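Local coordinates for protein pyruvate kinase (Toxoplasma gondii, PDB 3GG8) that catalyses the final step of glycolysis, transferring the phosphoryl group of phosphoenolpyruvate to ADP to yield pyruvate and ATP, at residues H36-V41 with V450-T455; G163-K168 with A185-R190; I412-T417 with P434-S439. All coordinates share one frame; numbering follows the deposited sequence.

Overall arrangement
From the N terminus, the chain first passes H36-V41, which leads into and begins the first strand of the eight-stranded parallel barrel. Contact 1 joins this segment to V450-T455 in the C-terminal alpha/beta domain and closes a loop of about 400 residues. Contacts 2 and 3 both fall within that loop, one after the other, and do not cross. Contact 2 lies in the beta domain inserted after the third barrel strand, with its centre about 39 Å from that of contact 1. Contact 3 pairs two parallel strands of the C-terminal sheet. It touches contact 1, because strands 435-439 and 454-458 are neighbours: T455 N lies 2.9 Å from I435 O.

Contact 1: residues H36-V41 with V450-T455; sequences HRTRIV and VIRGVT
R37 O accepts a bond from G453 N at 3.0 Å and has water 1 within bonding reach at 3.1 Å. G453 belongs to a type II beta turn, I451 to V454, in the C-terminal alpha/beta domain. R37 stands just before the first strand of the (beta/alpha)8 barrel, and the turn docks the two domains together. The G453 N-H comes from above the carbonyl plane of R37. The water is also within bonding reach of V454 O and can bridge the segments.

The R37 side chain curls back over the turn. Its bends at chi2 (-73°) and chi3 (-59°) bring NE to 3.4 Å from G453 CA. NH2 then gives G453 O a nearly straight bond of 3.2 Å, at 174°. NH2 lies in the carbonyl plane of G453, on a lone pair of its O, and that O lies in the guanidinium plane. NH1 bonds to P431 O. G453 takes the positive phi usual for glycine at this turn position.

T38 OG1 sits over one face of the R452 guanidinium, toward its rim. Each has its polar partners elsewhere: E371 for T38, and V337 O and T341 O for R452. R39 CD lies 3.1 Å from I451 O.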
ATOM      1  N   HIS C  36       8.800  28.788   9.815  1.00 27.03           N
ATOM      2  CA  HIS C  36       8.958  28.050   8.549  1.00 27.42           C
ATOM      3  C   HIS C  36      10.226  27.175   8.568  1.00 28.55           C
ATOM      4  O   HIS C  36      11.217  27.504   9.243  1.00 27.86           O
ATOM      5  CB  HIS C  36       9.018  29.017   7.370  1.00 27.30           C
ATOM      6  CG  HIS C  36      10.241  29.878   7.368  1.00 25.90           C
ATOM      7  ND1 HIS C  36      10.255  31.148   7.900  1.00 25.22           N
ATOM      8  CD2 HIS C  36      11.500  29.641   6.931  1.00 24.31           C
ATOM      9  CE1 HIS C  36      11.472  31.652   7.795  1.00 24.40           C
ATOM     10  NE2 HIS C  36      12.243  30.762   7.205  1.00 22.97           N
ATOM     11  N   ARG C  37      10.183  26.071   7.823  1.00 29.81           N
ATOM     12  CA  ARG C  37      11.252  25.058   7.818  1.00 31.31           C
ATOM     13  C   ARG C  37      12.333  25.283   6.753  1.00 32.02           C
ATOM     14  O   ARG C  37      13.523  25.021   6.983  1.00 33.01           O
ATOM     15  CB  ARG C  37      10.629  23.664   7.675  1.00 31.48           C
ATOM     16  CG  ARG C  37       9.296  23.499   8.410  1.00 32.17           C
ATOM     17  CD  ARG C  37       9.472  23.429   9.931  1.00 35.56           C
ATOM     18  NE  ARG C  37      10.346  22.317  10.319  1.00 37.70           N
ATOM     19  CZ  ARG C  37       9.967  21.041  10.381  1.00 36.88           C
ATOM     20  NH1 ARG C  37       8.717  20.704  10.094  1.00 37.96           N
ATOM     21  NH2 ARG C  37      10.839  20.100  10.728  1.00 35.41           N
ATOM     22  N   THR C  38      11.921  25.780   5.591  1.00 32.53           N
ATOM     23  CA  THR C  38      12.844  26.164   4.510  1.00 32.26           C
ATOM     24  C   THR C  38      13.888  27.210   4.964  1.00 32.98           C
ATOM     25  O   THR C  38      13.558  28.140   5.693  1.00 33.64           O
ATOM     26  CB  THR C  38      12.032  26.623   3.241  1.00 32.20           C
ATOM     27  OG1 THR C  38      11.027  25.634   2.930  1.00 30.80           O
ATOM     28  CG2 THR C  38      12.924  26.797   2.042  1.00 30.11           C
ATOM     29  N   ARG C  39      15.149  27.014   4.569  1.00 32.95           N
ATOM     30  CA  ARG C  39      16.276  27.883   4.937  1.00 33.11           C
ATOM     31  C   ARG C  39      16.446  29.035   3.932  1.00 33.02           C
ATOM     32  O   ARG C  39      16.192  28.865   2.740  1.00 32.65           O
ATOM     33  CB  ARG C  39      17.556  27.051   4.905  1.00 33.94           C
ATOM     34  CG  ARG C  39      17.975  26.375   6.186  1.00 35.81           C
ATOM     35  CD  ARG C  39      16.873  25.798   7.002  1.00 37.66           C
ATOM     36  NE  ARG C  39      16.286  26.724   7.972  1.00 39.57           N
ATOM     37  CZ  ARG C  39      16.879  27.172   9.081  1.00 40.97           C
ATOM     38  NH1 ARG C  39      16.212  27.980   9.886  1.00 39.88           N
ATOM     39  NH2 ARG C  39      18.130  26.839   9.390  1.00 43.34           N
ATOM     40  N   ILE C  40      16.873  30.209   4.397  1.00 33.15           N
ATOM     41  CA  ILE C  40      16.950  31.373   3.499  1.00 32.99           C
ATOM     42  C   ILE C  40      18.395  31.840   3.329  1.00 33.69           C
ATOM     43  O   ILE C  40      19.094  32.100   4.319  1.00 33.30           O
ATOM     44  CB  ILE C  40      16.034  32.530   3.963  1.00 33.05           C
ATOM     45  CG1 ILE C  40      14.554  32.093   3.946  1.00 32.36           C
ATOM     46  CG2 ILE C  40      16.243  33.775   3.107  1.00 32.16           C
ATOM     47  CD1 ILE C  40      13.604  33.072   4.586  1.00 32.71           C
ATOM     48  N   VAL C  41      18.837  31.908   2.070  1.00 33.88           N
ATOM     49  CA  VAL C  41      20.175  32.408   1.735  1.00 33.82           C
ATOM     50  C   VAL C  41      20.081  33.848   1.206  1.00 34.58           C
ATOM     51  O   VAL C  41      19.277  34.145   0.301  1.00 32.94           O
ATOM     52  CB  VAL C  41      20.897  31.495   0.706  1.00 34.40           C
ATOM     53  CG1 VAL C  41      22.320  31.998   0.423  1.00 33.02           C
ATOM     54  CG2 VAL C  41      20.892  30.016   1.172  1.00 32.86           C
ATOM     55  N   VAL C 450      21.732  25.007   6.325  1.00 32.39           N
ATOM     56  CA  VAL C 450      21.364  24.800   4.935  1.00 32.07           C
ATOM     57  C   VAL C 450      20.340  23.634   4.781  1.00 31.75           C
ATOM     58  O   VAL C 450      19.913  23.303   3.672  1.00 31.45           O
ATOM     59  CB  VAL C 450      22.715  24.660   4.141  1.00 31.99           C
ATOM     60  CG1 VAL C 450      22.852  23.390   3.420  1.00 31.55           C
ATOM     61  CG2 VAL C 450      23.025  25.908   3.299  1.00 31.00           C
ATOM     62  N   ILE C 451      19.924  23.063   5.920  1.00 31.57           N
ATOM     63  CA  ILE C 451      19.041  21.889   5.981  1.00 31.43           C
ATOM     64  C   ILE C 451      17.598  22.304   6.376  1.00 31.97           C
ATOM     65  O   ILE C 451      17.383  22.817   7.473  1.00 31.37           O
ATOM     66  CB  ILE C 451      19.563  20.812   7.016  1.00 31.70           C
ATOM     67  CG1 ILE C 451      21.052  20.468   6.822  1.00 31.14           C
ATOM     68  CG2 ILE C 451      18.737  19.519   6.953  1.00 31.71           C
ATOM     69  CD1 ILE C 451      21.430  20.004   5.402  1.00 29.61           C
ATOM     70  N   ARG C 452      16.619  22.072   5.485  1.00 32.12           N
ATOM     71  CA  ARG C 452      15.214  22.340   5.802  1.00 32.38           C
ATOM     72  C   ARG C 452      14.743  21.567   7.042  1.00 32.95           C
ATOM     73  O   ARG C 452      14.962  20.367   7.154  1.00 33.60           O
ATOM     74  CB  ARG C 452      14.289  22.029   4.615  1.00 32.67           C
ATOM     75  CG  ARG C 452      12.895  22.605   4.802  1.00 32.57           C
ATOM     76  CD  ARG C 452      11.766  21.830   4.138  1.00 32.86           C
ATOM     77  NE  ARG C 452      11.672  22.119   2.726  1.00 30.93           N
ATOM     78  CZ  ARG C 452      10.587  21.959   1.970  1.00 28.73           C
ATOM     79  NH1 ARG C 452       9.437  21.526   2.465  1.00 28.35           N
ATOM     80  NH2 ARG C 452      10.667  22.258   0.697  1.00 25.44           N
ATOM     81  N   GLY C 453      14.108  22.268   7.971  1.00 33.44           N
ATOM     82  CA  GLY C 453      13.430  21.633   9.081  1.00 34.81           C
ATOM     83  C   GLY C 453      14.288  21.551  10.318  1.00 36.02           C
ATOM     84  O   GLY C 453      13.816  21.128  11.378  1.00 36.31           O
ATOM     85  N   VAL C 454      15.554  21.931  10.167  1.00 36.36           N
ATOM     86  CA  VAL C 454      16.525  21.906  11.251  1.00 36.61           C
ATOM     87  C   VAL C 454      16.746  23.299  11.830  1.00 36.87           C
ATOM     88  O   VAL C 454      16.932  24.250  11.088  1.00 36.59           O
ATOM     89  CB  VAL C 454      17.889  21.296  10.770  1.00 36.18           C
ATOM     90  CG1 VAL C 454      18.978  21.405  11.850  1.00 36.90           C
ATOM     91  CG2 VAL C 454      17.706  19.845  10.384  1.00 35.65           C
ATOM     92  N   THR C 455      16.665  23.423  13.160  1.00 37.74           N
ATOM     93  CA  THR C 455      17.339  24.521  13.845  1.00 38.23           C
ATOM     94  C   THR C 455      18.430  23.932  14.741  1.00 38.28           C
ATOM     95  O   THR C 455      18.510  22.728  14.953  1.00 38.64           O
ATOM     96  CB  THR C 455      16.414  25.474  14.634  1.00 38.45           C
ATOM     97  OG1 THR C 455      15.985  24.850  15.846  1.00 38.95           O
ATOM     98  CG2 THR C 455      15.210  25.920  13.795  1.00 39.22           C
TER
HETATM   99  O   HOH W   1      14.513  24.912   9.931  1.00 33.54           O

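Contact 2: residues G163-K168 with A185-R190; sequences GSLSVK and ATIGER
A classic beta bulge at S164 and L165, both facing I160, opens the strand 165-172 in the small beta domain of pyruvate kinase. The contact sets this bulge against the short strand 185-187. No hydrogen bond links the two segments. Strand 185-187 instead pairs with strand 118-120, and the pair lies against the bulged strand through side chains.

L165 is the middle of the contact. Its CB touches two partners, 4.1 Å from A185 CB and 4.1 Å from I187 CG2. The CG of L165 is turned anti to its backbone N (chi1 170°), and this carries CG and the two methyls toward I187, where CD2 of L165 comes 4.1 Å from CD1 of I187. The two side chains run at a slant to each other. In I187 the CG1 branch lies between the backbone N and the carbonyl carbon (chi1 55°), and CG2 is left beside the backbone N. Both branches therefore touch L165: CG2 at its base and CD1 near its end.

S164 adds the margin of the patch. Its O is 3.8 Å from A185 CB, and its CB is 4.4 Å from I187 CG2. The apolar cluster continues through L120, which touches both L165 and I187, and through A181 beside L165. On the bulged segment, S166 packs on R324 of a second subunit. The bulged strand and strand 185-187 thus meet inside the small B domain that pyruvate kinases insert between the third strand of the barrel and the helix after it.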
ATOM      1  N   GLY C 163      20.606  36.846 -23.232  1.00 41.58           N
ATOM      2  CA  GLY C 163      19.675  36.249 -24.183  1.00 41.23           C
ATOM      3  C   GLY C 163      18.852  37.270 -24.930  1.00 41.15           C
ATOM      4  O   GLY C 163      17.809  36.928 -25.471  1.00 41.69           O
ATOM      5  N   SER C 164      19.322  38.521 -24.931  1.00 40.65           N
ATOM      6  CA  SER C 164      18.746  39.627 -25.697  1.00 40.19           C
ATOM      7  C   SER C 164      18.649  39.260 -27.161  1.00 39.72           C
ATOM      8  O   SER C 164      17.582  39.340 -27.775  1.00 39.54           O
ATOM      9  CB  SER C 164      19.682  40.834 -25.631  1.00 39.90           C
ATOM     10  OG  SER C 164      19.197  41.845 -24.800  1.00 40.95           O
ATOM     11  N   LEU C 165      19.809  38.902 -27.712  1.00 39.05           N
ATOM     12  CA  LEU C 165      19.965  38.581 -29.117  1.00 38.05           C
ATOM     13  C   LEU C 165      20.319  37.116 -29.214  1.00 37.82           C
ATOM     14  O   LEU C 165      21.141  36.609 -28.431  1.00 37.06           O
ATOM     15  CB  LEU C 165      21.066  39.442 -29.742  1.00 37.90           C
ATOM     16  CG  LEU C 165      21.565  39.137 -31.157  1.00 37.46           C
ATOM     17  CD1 LEU C 165      20.517  39.414 -32.249  1.00 38.22           C
ATOM     18  CD2 LEU C 165      22.816  39.939 -31.411  1.00 37.33           C
ATOM     19  N   SER C 166      19.674  36.449 -30.166  1.00 37.22           N
ATOM     20  CA  SER C 166      19.926  35.059 -30.464  1.00 37.00           C
ATOM     21  C   SER C 166      20.391  34.925 -31.910  1.00 36.75           C
ATOM     22  O   SER C 166      19.700  35.368 -32.837  1.00 36.65           O
ATOM     23  CB  SER C 166      18.671  34.233 -30.225  1.00 36.94           C
ATOM     24  OG  SER C 166      18.876  32.898 -30.633  1.00 38.53           O
ATOM     25  N   VAL C 167      21.573  34.339 -32.092  1.00 35.96           N
ATOM     26  CA  VAL C 167      22.092  34.060 -33.427  1.00 36.13           C
ATOM     27  C   VAL C 167      22.247  32.546 -33.647  1.00 36.21           C
ATOM     28  O   VAL C 167      22.600  31.804 -32.719  1.00 35.72           O
ATOM     29  CB  VAL C 167      23.419  34.827 -33.737  1.00 36.17           C
ATOM     30  CG1 VAL C 167      23.220  36.347 -33.630  1.00 36.24           C
ATOM     31  CG2 VAL C 167      24.556  34.377 -32.822  1.00 36.10           C
ATOM     32  N   LYS C 168      21.948  32.094 -34.868  1.00 36.34           N
ATOM     33  CA  LYS C 168      22.217  30.710 -35.275  1.00 36.56           C
ATOM     34  C   LYS C 168      23.536  30.688 -36.045  1.00 35.78           C
ATOM     35  O   LYS C 168      23.751  31.525 -36.929  1.00 35.97           O
ATOM     36  CB  LYS C 168      21.082  30.161 -36.158  1.00 37.22           C
ATOM     37  CG  LYS C 168      20.923  28.626 -36.137  1.00 39.08           C
ATOM     38  CD  LYS C 168      20.538  28.050 -37.508  1.00 42.64           C
ATOM     39  CE  LYS C 168      19.018  27.990 -37.754  1.00 45.43           C
ATOM     40  NZ  LYS C 168      18.322  26.921 -36.952  1.00 46.66           N
ATOM     41  N   ALA C 185      17.387  42.995 -32.286  1.00 40.09           N
ATOM     42  CA  ALA C 185      17.774  43.475 -30.953  1.00 39.51           C
ATOM     43  C   ALA C 185      18.873  44.545 -30.979  1.00 39.31           C
ATOM     44  O   ALA C 185      19.571  44.726 -31.981  1.00 38.90           O
ATOM     45  CB  ALA C 185      18.175  42.305 -30.052  1.00 39.33           C
ATOM     46  N   THR C 186      18.999  45.261 -29.868  1.00 39.28           N
ATOM     47  CA  THR C 186      20.011  46.291 -29.695  1.00 39.31           C
ATOM     48  C   THR C 186      20.964  45.828 -28.610  1.00 39.39           C
ATOM     49  O   THR C 186      20.550  45.578 -27.473  1.00 39.43           O
ATOM     50  CB  THR C 186      19.371  47.639 -29.300  1.00 39.25           C
ATOM     51  OG1 THR C 186      18.645  48.158 -30.419  1.00 40.13           O
ATOM     52  CG2 THR C 186      20.429  48.658 -28.879  1.00 39.51           C
ATOM     53  N   ILE C 187      22.240  45.702 -28.953  1.00 39.06           N
ATOM     54  CA  ILE C 187      23.218  45.264 -27.954  1.00 38.83           C
ATOM     55  C   ILE C 187      24.293  46.323 -27.695  1.00 38.37           C
ATOM     56  O   ILE C 187      24.728  47.022 -28.612  1.00 38.10           O
ATOM     57  CB  ILE C 187      23.848  43.861 -28.292  1.00 39.01           C
ATOM     58  CG1 ILE C 187      24.457  43.852 -29.702  1.00 38.80           C
ATOM     59  CG2 ILE C 187      22.796  42.746 -28.136  1.00 38.32           C
ATOM     60  CD1 ILE C 187      25.463  42.740 -29.943  1.00 39.19           C
ATOM     61  N   GLY C 188      24.684  46.438 -26.428  1.00 37.97           N
ATOM     62  CA  GLY C 188      25.816  47.253 -26.024  1.00 37.74           C
ATOM     63  C   GLY C 188      27.087  46.430 -26.073  1.00 37.90           C
ATOM     64  O   GLY C 188      27.094  45.312 -26.595  1.00 37.95           O
ATOM     65  N   GLU C 189      28.171  46.985 -25.535  1.00 37.93           N
ATOM     66  CA  GLU C 189      29.474  46.326 -25.589  1.00 37.97           C
ATOM     67  C   GLU C 189      29.802  45.557 -24.320  1.00 38.37           C
ATOM     68  O   GLU C 189      29.280  45.866 -23.238  1.00 38.10           O
ATOM     69  CB  GLU C 189      30.593  47.316 -25.932  1.00 37.93           C
ATOM     70  CG  GLU C 189      30.599  48.630 -25.166  1.00 37.42           C
ATOM     71  CD  GLU C 189      31.757  49.524 -25.582  1.00 37.81           C
ATOM     72  OE1 GLU C 189      32.227  50.324 -24.749  1.00 38.58           O
ATOM     73  OE2 GLU C 189      32.221  49.423 -26.736  1.00 36.71           O
ATOM     74  N   ARG C 190      30.664  44.549 -24.471  1.00 38.48           N
ATOM     75  CA  ARG C 190      31.063  43.664 -23.372  1.00 38.89           C
ATOM     76  C   ARG C 190      29.858  43.060 -22.647  1.00 38.70           C
ATOM     77  O   ARG C 190      29.744  43.135 -21.413  1.00 38.92           O
ATOM     78  CB  ARG C 190      31.968  44.382 -22.370  1.00 39.32           C
ATOM     79  CG  ARG C 190      32.967  45.314 -22.982  1.00 41.64           C
ATOM     80  CD  ARG C 190      34.106  45.543 -22.031  1.00 46.63           C
ATOM     81  NE  ARG C 190      34.993  44.386 -22.011  1.00 49.96           N
ATOM     82  CZ  ARG C 190      35.363  43.740 -20.911  1.00 52.14           C
ATOM     83  NH1 ARG C 190      36.166  42.681 -21.007  1.00 53.12           N
ATOM     84  NH2 ARG C 190      34.937  44.149 -19.720  1.00 53.38           N
TER

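Contact 3: residues I412-T417 with P434-S439; sequences IILALT and PILALS
The first torsions of L414 and L436 differ, yet they bring the two side chains side by side. L414 CG lies beside its backbone N (chi1 -53°), while L436 CG lies anti to its own (chi1 177°). CD2 of L414 thus rests 4.1 Å from CB of L436. These residues belong to neighbouring parallel strands of a beta-alpha-beta unit, joined by helix 421-427, in the C-terminal alpha/beta domain.

L416 and L438 stand on the same face of the sheet, also side by side, with their CD1 atoms 4.0 Å apart. Helix 465-478 covers these two leucines. The other face carries I413, A415, I435 and A437, and helix 421-427 packs on it. There A415 CB meets I435 CG2 at 3.9 Å.

The backbone ladder is parallel. I413 N bonds to P434 O and A415 N to L436 O, the latter from above the carbonyl plane of L436, while I413 O and A415 O accept from L436 N and L438 N. T417 N closes the series with L438 O at 2.8 Å. At the start of the ladder, I412 CG2 touches P434 CB at 3.9 Å, the two side chains crossing at about a right angle.

T417 OG1 turns elsewhere and bonds to E496. At this end the backbone acceptor is taken by a side chain: S439 OG donates to T417 O at 2.6 Å.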
ATOM      1  N   ILE C 412       8.959  17.682  19.467  1.00 35.93           N
ATOM      2  CA  ILE C 412      10.181  17.889  18.675  1.00 36.06           C
ATOM      3  C   ILE C 412      11.026  16.629  18.554  1.00 35.38           C
ATOM      4  O   ILE C 412      10.845  15.675  19.309  1.00 34.82           O
ATOM      5  CB  ILE C 412      11.081  19.054  19.217  1.00 36.49           C
ATOM      6  CG1 ILE C 412      11.505  18.799  20.663  1.00 36.07           C
ATOM      7  CG2 ILE C 412      10.390  20.437  19.060  1.00 36.78           C
ATOM      8  CD1 ILE C 412      12.276  19.966  21.255  1.00 37.30           C
ATOM      9  N   ILE C 413      11.931  16.645  17.579  1.00 34.95           N
ATOM     10  CA  ILE C 413      12.939  15.611  17.410  1.00 35.14           C
ATOM     11  C   ILE C 413      14.303  16.220  17.751  1.00 35.16           C
ATOM     12  O   ILE C 413      14.663  17.292  17.271  1.00 35.40           O
ATOM     13  CB  ILE C 413      12.917  14.993  15.968  1.00 35.05           C
ATOM     14  CG1 ILE C 413      11.538  14.374  15.658  1.00 35.03           C
ATOM     15  CG2 ILE C 413      14.015  13.933  15.801  1.00 35.27           C
ATOM     16  CD1 ILE C 413      11.366  13.879  14.200  1.00 35.35           C
ATOM     17  N   LEU C 414      15.038  15.564  18.625  1.00 35.15           N
ATOM     18  CA  LEU C 414      16.373  16.027  18.949  1.00 35.53           C
ATOM     19  C   LEU C 414      17.340  15.168  18.146  1.00 35.34           C
ATOM     20  O   LEU C 414      17.282  13.930  18.205  1.00 34.95           O
ATOM     21  CB  LEU C 414      16.649  15.912  20.447  1.00 35.39           C
ATOM     22  CG  LEU C 414      15.664  16.555  21.433  1.00 36.34           C
ATOM     23  CD1 LEU C 414      16.125  16.374  22.869  1.00 34.65           C
ATOM     24  CD2 LEU C 414      15.462  18.034  21.126  1.00 38.92           C
ATOM     25  N   ALA C 415      18.193  15.827  17.371  1.00 35.27           N
ATOM     26  CA  ALA C 415      19.227  15.145  16.599  1.00 35.58           C
ATOM     27  C   ALA C 415      20.573  15.480  17.205  1.00 36.02           C
ATOM     28  O   ALA C 415      21.082  16.579  17.018  1.00 36.61           O
ATOM     29  CB  ALA C 415      19.177  15.568  15.132  1.00 35.17           C
ATOM     30  N   LEU C 416      21.135  14.554  17.969  1.00 36.19           N
ATOM     31  CA  LEU C 416      22.455  14.754  18.541  1.00 36.05           C
ATOM     32  C   LEU C 416      23.462  14.331  17.499  1.00 36.39           C
ATOM     33  O   LEU C 416      23.385  13.213  16.985  1.00 36.76           O
ATOM     34  CB  LEU C 416      22.631  13.938  19.816  1.00 35.96           C
ATOM     35  CG  LEU C 416      21.972  14.458  21.091  1.00 35.79           C
ATOM     36  CD1 LEU C 416      20.440  14.285  21.017  1.00 34.34           C
ATOM     37  CD2 LEU C 416      22.558  13.721  22.308  1.00 35.64           C
ATOM     38  N   THR C 417      24.412  15.205  17.183  1.00 36.42           N
ATOM     39  CA  THR C 417      25.235  14.977  15.990  1.00 36.82           C
ATOM     40  C   THR C 417      26.623  15.615  16.036  1.00 36.73           C
ATOM     41  O   THR C 417      26.790  16.763  16.457  1.00 36.91           O
ATOM     42  CB  THR C 417      24.480  15.426  14.706  1.00 36.72           C
ATOM     43  OG1 THR C 417      25.199  14.995  13.550  1.00 36.86           O
ATOM     44  CG2 THR C 417      24.308  16.953  14.662  1.00 37.31           C
ATOM     45  N   PRO C 434       9.524  19.877  14.354  1.00 34.83           N
ATOM     46  CA  PRO C 434      10.803  20.575  14.289  1.00 34.38           C
ATOM     47  C   PRO C 434      11.956  19.663  14.685  1.00 34.61           C
ATOM     48  O   PRO C 434      11.787  18.800  15.542  1.00 34.77           O
ATOM     49  CB  PRO C 434      10.646  21.663  15.345  1.00 34.70           C
ATOM     50  CG  PRO C 434       9.188  21.905  15.423  1.00 34.15           C
ATOM     51  CD  PRO C 434       8.590  20.554  15.272  1.00 34.62           C
ATOM     52  N   ILE C 435      13.116  19.846  14.054  1.00 34.66           N
ATOM     53  CA  ILE C 435      14.325  19.116  14.423  1.00 34.56           C
ATOM     54  C   ILE C 435      15.279  20.088  15.114  1.00 34.75           C
ATOM     55  O   ILE C 435      15.572  21.150  14.577  1.00 34.93           O
ATOM     56  CB  ILE C 435      15.014  18.466  13.182  1.00 34.87           C
ATOM     57  CG1 ILE C 435      14.015  17.596  12.393  1.00 34.80           C
ATOM     58  CG2 ILE C 435      16.254  17.665  13.591  1.00 33.90           C
ATOM     59  CD1 ILE C 435      14.437  17.343  10.943  1.00 34.30           C
ATOM     60  N   LEU C 436      15.718  19.748  16.325  1.00 34.78           N
ATOM     61  CA  LEU C 436      16.760  20.507  16.985  1.00 34.67           C
ATOM     62  C   LEU C 436      18.040  19.678  16.978  1.00 34.38           C
ATOM     63  O   LEU C 436      18.151  18.667  17.672  1.00 34.19           O
ATOM     64  CB  LEU C 436      16.333  20.918  18.398  1.00 34.98           C
ATOM     65  CG  LEU C 436      17.313  21.674  19.314  1.00 35.05           C
ATOM     66  CD1 LEU C 436      17.830  23.004  18.735  1.00 33.90           C
ATOM     67  CD2 LEU C 436      16.638  21.901  20.683  1.00 35.16           C
ATOM     68  N   ALA C 437      18.972  20.089  16.132  1.00 33.83           N
ATOM     69  CA  ALA C 437      20.273  19.459  16.032  1.00 34.11           C
ATOM     70  C   ALA C 437      21.204  19.988  17.123  1.00 34.21           C
ATOM     71  O   ALA C 437      21.423  21.203  17.232  1.00 34.55           O
ATOM     72  CB  ALA C 437      20.857  19.707  14.665  1.00 33.38           C
ATOM     73  N   LEU C 438      21.745  19.072  17.929  1.00 34.75           N
ATOM     74  CA  LEU C 438      22.670  19.418  19.030  1.00 34.68           C
ATOM     75  C   LEU C 438      24.058  18.908  18.706  1.00 34.98           C
ATOM     76  O   LEU C 438      24.227  17.737  18.347  1.00 35.76           O
ATOM     77  CB  LEU C 438      22.193  18.827  20.354  1.00 34.90           C
ATOM     78  CG  LEU C 438      20.753  19.148  20.790  1.00 36.12           C
ATOM     79  CD1 LEU C 438      20.304  18.193  21.886  1.00 36.02           C
ATOM     80  CD2 LEU C 438      20.615  20.600  21.250  1.00 37.32           C
ATOM     81  N   SER C 439      25.053  19.786  18.817  1.00 34.23           N
ATOM     82  CA  SER C 439      26.393  19.464  18.356  1.00 34.00           C
ATOM     83  C   SER C 439      27.452  20.257  19.120  1.00 33.37           C
ATOM     84  O   SER C 439      27.235  21.402  19.503  1.00 33.71           O
ATOM     85  CB  SER C 439      26.500  19.734  16.851  1.00 33.83           C
ATOM     86  OG  SER C 439      27.666  19.160  16.294  1.00 34.41           O
TER